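Local coordinates for protein purine nucleoside phosphorylase (Thermus thermophilus, PDB 1ODK) that probably catalyses the reversible phosphorolysis of purine nucleosides, splitting the glycosidic bond with phosphate to release the free base and a ribose 1-phosphate, at residues G64-E75 with M180-L188. Sequence-based numbering, arbitrary orientation.
Sequences GMGTPSAAIVVE and MEASALFLL
Glu181 reaches across to the turn before helix 67-75, where its OE1 accepts the backbone N-H of Gly66 at 2.9 Å. The bond is fairly straight (161°), but the donor lies well above the carboxylate plane. The bend at chi2 (80°) folds the acid back over its own chain, so that OE2 also takes a weak bond from Met180 N, 3.1 Å away, while CG rests on Ala70 CB. Next to Gly66, Thr67 turns its CG2 into the start of helix 182-188, 3.6 Å from Ala184 CB, leaving OG1 to Thr115 and Asp113; Asp113 also binds Ser183 OG. Farther along, Leu188 CD1 fits between Ala71 and Val74, 3.8 Å from Val74 CG1, and Val74 CG2 meets Leu185 CD1 at 3.7 Å. Leu188 CD2 lies against the carboxylate of Glu75, whose OE2 is held by Arg192 and Tyr119. The helices run in nearly the same direction, 31° apart, with backbones nearest at their N-terminal ends. Arg87 pairs with Glu181 OE2 in a salt bridge, a second hold on the acid. An alanine in place of Glu181 would probably leave Gly66 N without its acceptor and Arg87 without this countercharge. Within this alpha/beta phosphorylase fold, the contact thus couples two helix starts through a buried carboxylate whose charge Arg87 is likely to balance, and aliphatic side chains fill the space between the helices as they diverge.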
loop_
_atom_site.group_PDB
_atom_site.type_symbol
_atom_site.label_atom_id
_atom_site.label_comp_id
_atom_site.label_asym_id
_atom_site.label_seq_id
_atom_site.Cartn_x
_atom_site.Cartn_y
_atom_site.Cartn_z
ATOM N N GLY B 64 -16.966 12.801 20.708
ATOM C CA GLY B 64 -17.080 13.476 19.427
ATOM C C GLY B 64 -17.196 12.355 18.401
ATOM O O GLY B 64 -17.267 11.185 18.783
ATOM N N MET B 65 -17.214 12.681 17.113
ATOM C CA MET B 65 -17.331 11.656 16.078
ATOM C C MET B 65 -16.003 11.401 15.383
ATOM O O MET B 65 -15.266 12.340 15.076
ATOM C CB MET B 65 -18.358 12.080 15.023
ATOM C CG MET B 65 -19.717 12.462 15.587
ATOM S SD MET B 65 -20.841 12.990 14.280
ATOM C CE MET B 65 -20.276 14.636 13.975
ATOM N N GLY B 66 -15.710 10.129 15.127
ATOM C CA GLY B 66 -14.479 9.766 14.441
ATOM C C GLY B 66 -13.334 9.378 15.355
ATOM O O GLY B 66 -13.224 9.890 16.470
ATOM N N THR B 67 -12.477 8.474 14.884
ATOM C CA THR B 67 -11.338 8.027 15.673
ATOM C C THR B 67 -10.336 9.131 16.018
ATOM O O THR B 67 -9.679 9.063 17.054
ATOM C CB THR B 67 -10.590 6.853 14.982
ATOM O OG1 THR B 67 -10.288 7.193 13.622
ATOM C CG2 THR B 67 -11.446 5.590 15.010
ATOM N N PRO B 68 -10.197 10.164 15.162
ATOM C CA PRO B 68 -9.228 11.201 15.542
ATOM C C PRO B 68 -9.685 11.921 16.814
ATOM O O PRO B 68 -8.882 12.223 17.702
ATOM C CB PRO B 68 -9.220 12.138 14.329
ATOM C CG PRO B 68 -9.557 11.221 13.185
ATOM C CD PRO B 68 -10.663 10.363 13.777
ATOM N N SER B 69 -10.983 12.196 16.889
ATOM C CA SER B 69 -11.551 12.877 18.045
ATOM C C SER B 69 -11.553 11.944 19.252
ATOM O O SER B 69 -11.186 12.343 20.359
ATOM C CB SER B 69 -12.985 13.334 17.740
ATOM O OG SER B 69 -13.510 14.127 18.798
ATOM N N ALA B 70 -11.961 10.695 19.039
ATOM C CA ALA B 70 -12.016 9.730 20.131
ATOM C C ALA B 70 -10.630 9.429 20.686
ATOM O O ALA B 70 -10.471 9.249 21.894
ATOM C CB ALA B 70 -12.689 8.438 19.664
ATOM N N ALA B 71 -9.626 9.382 19.812
ATOM C CA ALA B 71 -8.262 9.087 20.249
ATOM C C ALA B 71 -7.736 10.187 21.152
ATOM O O ALA B 71 -7.088 9.913 22.163
ATOM C CB ALA B 71 -7.334 8.902 19.039
ATOM N N ILE B 72 -8.011 11.433 20.787
ATOM C CA ILE B 72 -7.574 12.565 21.593
ATOM C C ILE B 72 -8.204 12.481 22.984
ATOM O O ILE B 72 -7.534 12.704 23.993
ATOM C CB ILE B 72 -7.992 13.897 20.940
ATOM C CG1 ILE B 72 -7.031 14.233 19.797
ATOM C CG2 ILE B 72 -8.040 15.015 21.993
ATOM C CD1 ILE B 72 -7.499 15.391 18.927
ATOM N N VAL B 73 -9.496 12.164 23.028
ATOM C CA VAL B 73 -10.215 12.072 24.296
ATOM C C VAL B 73 -9.729 10.894 25.139
ATOM O O VAL B 73 -9.531 11.028 26.350
ATOM C CB VAL B 73 -11.743 11.961 24.058
ATOM C CG1 VAL B 73 -12.476 11.741 25.387
ATOM C CG2 VAL B 73 -12.250 13.231 23.399
ATOM N N VAL B 74 -9.522 9.748 24.501
ATOM C CA VAL B 74 -9.041 8.561 25.204
ATOM C C VAL B 74 -7.632 8.794 25.767
ATOM O O VAL B 74 -7.372 8.503 26.934
ATOM C CB VAL B 74 -9.037 7.324 24.262
ATOM C CG1 VAL B 74 -8.342 6.146 24.927
ATOM C CG2 VAL B 74 -10.469 6.943 23.910
ATOM N N GLU B 75 -6.726 9.321 24.944
ATOM C CA GLU B 75 -5.357 9.589 25.391
ATOM C C GLU B 75 -5.360 10.494 26.626
ATOM O O GLU B 75 -4.632 10.257 27.592
ATOM C CB GLU B 75 -4.550 10.261 24.268
ATOM C CG GLU B 75 -4.216 9.343 23.087
ATOM C CD GLU B 75 -2.942 8.533 23.299
ATOM O OE1 GLU B 75 -2.635 8.171 24.455
ATOM O OE2 GLU B 75 -2.248 8.242 22.301
ATOM N N MET B 180 -17.711 4.633 14.096
ATOM C CA MET B 180 -16.505 5.408 13.799
ATOM C C MET B 180 -15.546 5.664 14.958
ATOM O O MET B 180 -14.845 6.678 14.958
ATOM C CB MET B 180 -16.931 6.761 13.206
ATOM C CG MET B 180 -17.847 6.657 11.980
ATOM S SD MET B 180 -18.552 8.256 11.467
ATOM C CE MET B 180 -17.067 9.080 10.889
ATOM N N GLU B 181 -15.483 4.765 15.931
ATOM C CA GLU B 181 -14.605 5.015 17.070
ATOM C C GLU B 181 -13.909 3.806 17.688
ATOM O O GLU B 181 -12.791 3.916 18.195
ATOM C CB GLU B 181 -15.399 5.725 18.176
ATOM C CG GLU B 181 -15.877 7.138 17.840
ATOM C CD GLU B 181 -17.138 7.187 16.990
ATOM O OE1 GLU B 181 -17.482 8.297 16.534
ATOM O OE2 GLU B 181 -17.792 6.137 16.779
ATOM N N ALA B 182 -14.574 2.659 17.647
ATOM C CA ALA B 182 -14.066 1.439 18.265
ATOM C C ALA B 182 -12.618 1.026 18.010
ATOM O O ALA B 182 -11.885 0.732 18.954
ATOM C CB ALA B 182 -14.998 0.274 17.931
ATOM N N SER B 183 -12.203 0.979 16.749
ATOM C CA SER B 183 -10.840 0.563 16.436
ATOM C C SER B 183 -9.765 1.318 17.234
ATOM O O SER B 183 -8.871 0.697 17.817
ATOM C CB SER B 183 -10.578 0.719 14.934
ATOM O OG SER B 183 -10.650 2.079 14.557
ATOM N N ALA B 184 -9.857 2.645 17.276
ATOM C CA ALA B 184 -8.867 3.454 17.995
ATOM C C ALA B 184 -8.898 3.214 19.502
ATOM O O ALA B 184 -7.856 3.154 20.157
ATOM C CB ALA B 184 -9.081 4.951 17.697
ATOM N N LEU B 185 -10.097 3.092 20.055
ATOM C CA LEU B 185 -10.234 2.845 21.486
ATOM C C LEU B 185 -9.552 1.521 21.834
ATOM O O LEU B 185 -8.770 1.442 22.783
ATOM C CB LEU B 185 -11.712 2.774 21.866
ATOM C CG LEU B 185 -12.055 2.368 23.301
ATOM C CD1 LEU B 185 -11.573 3.432 24.286
ATOM C CD2 LEU B 185 -13.567 2.172 23.404
ATOM N N PHE B 186 -9.852 0.488 21.053
ATOM C CA PHE B 186 -9.284 -0.838 21.283
ATOM C C PHE B 186 -7.761 -0.803 21.193
ATOM O O PHE B 186 -7.072 -1.347 22.056
ATOM C CB PHE B 186 -9.857 -1.842 20.270
ATOM C CG PHE B 186 -11.318 -2.170 20.488
ATOM C CD1 PHE B 186 -12.032 -2.889 19.533
ATOM C CD2 PHE B 186 -11.977 -1.770 21.652
ATOM C CE1 PHE B 186 -13.380 -3.206 19.728
ATOM C CE2 PHE B 186 -13.320 -2.079 21.860
ATOM C CZ PHE B 186 -14.023 -2.798 20.895
ATOM N N LEU B 187 -7.243 -0.164 20.148
ATOM C CA LEU B 187 -5.799 -0.050 19.963
ATOM C C LEU B 187 -5.164 0.663 21.150
ATOM O O LEU B 187 -4.183 0.185 21.728
ATOM C CB LEU B 187 -5.483 0.727 18.677
ATOM C CG LEU B 187 -3.998 1.029 18.439
ATOM C CD1 LEU B 187 -3.240 -0.281 18.305
ATOM C CD2 LEU B 187 -3.823 1.887 17.188
ATOM N N LEU B 188 -5.722 1.814 21.514
ATOM C CA LEU B 188 -5.178 2.579 22.628
ATOM C C LEU B 188 -5.278 1.821 23.945
ATOM O O LEU B 188 -4.445 2.003 24.833
ATOM C CB LEU B 188 -5.880 3.937 22.732
ATOM C CG LEU B 188 -5.465 4.903 21.612
ATOM C CD1 LEU B 188 -6.295 6.177 21.680
ATOM C CD2 LEU B 188 -3.973 5.224 21.739
#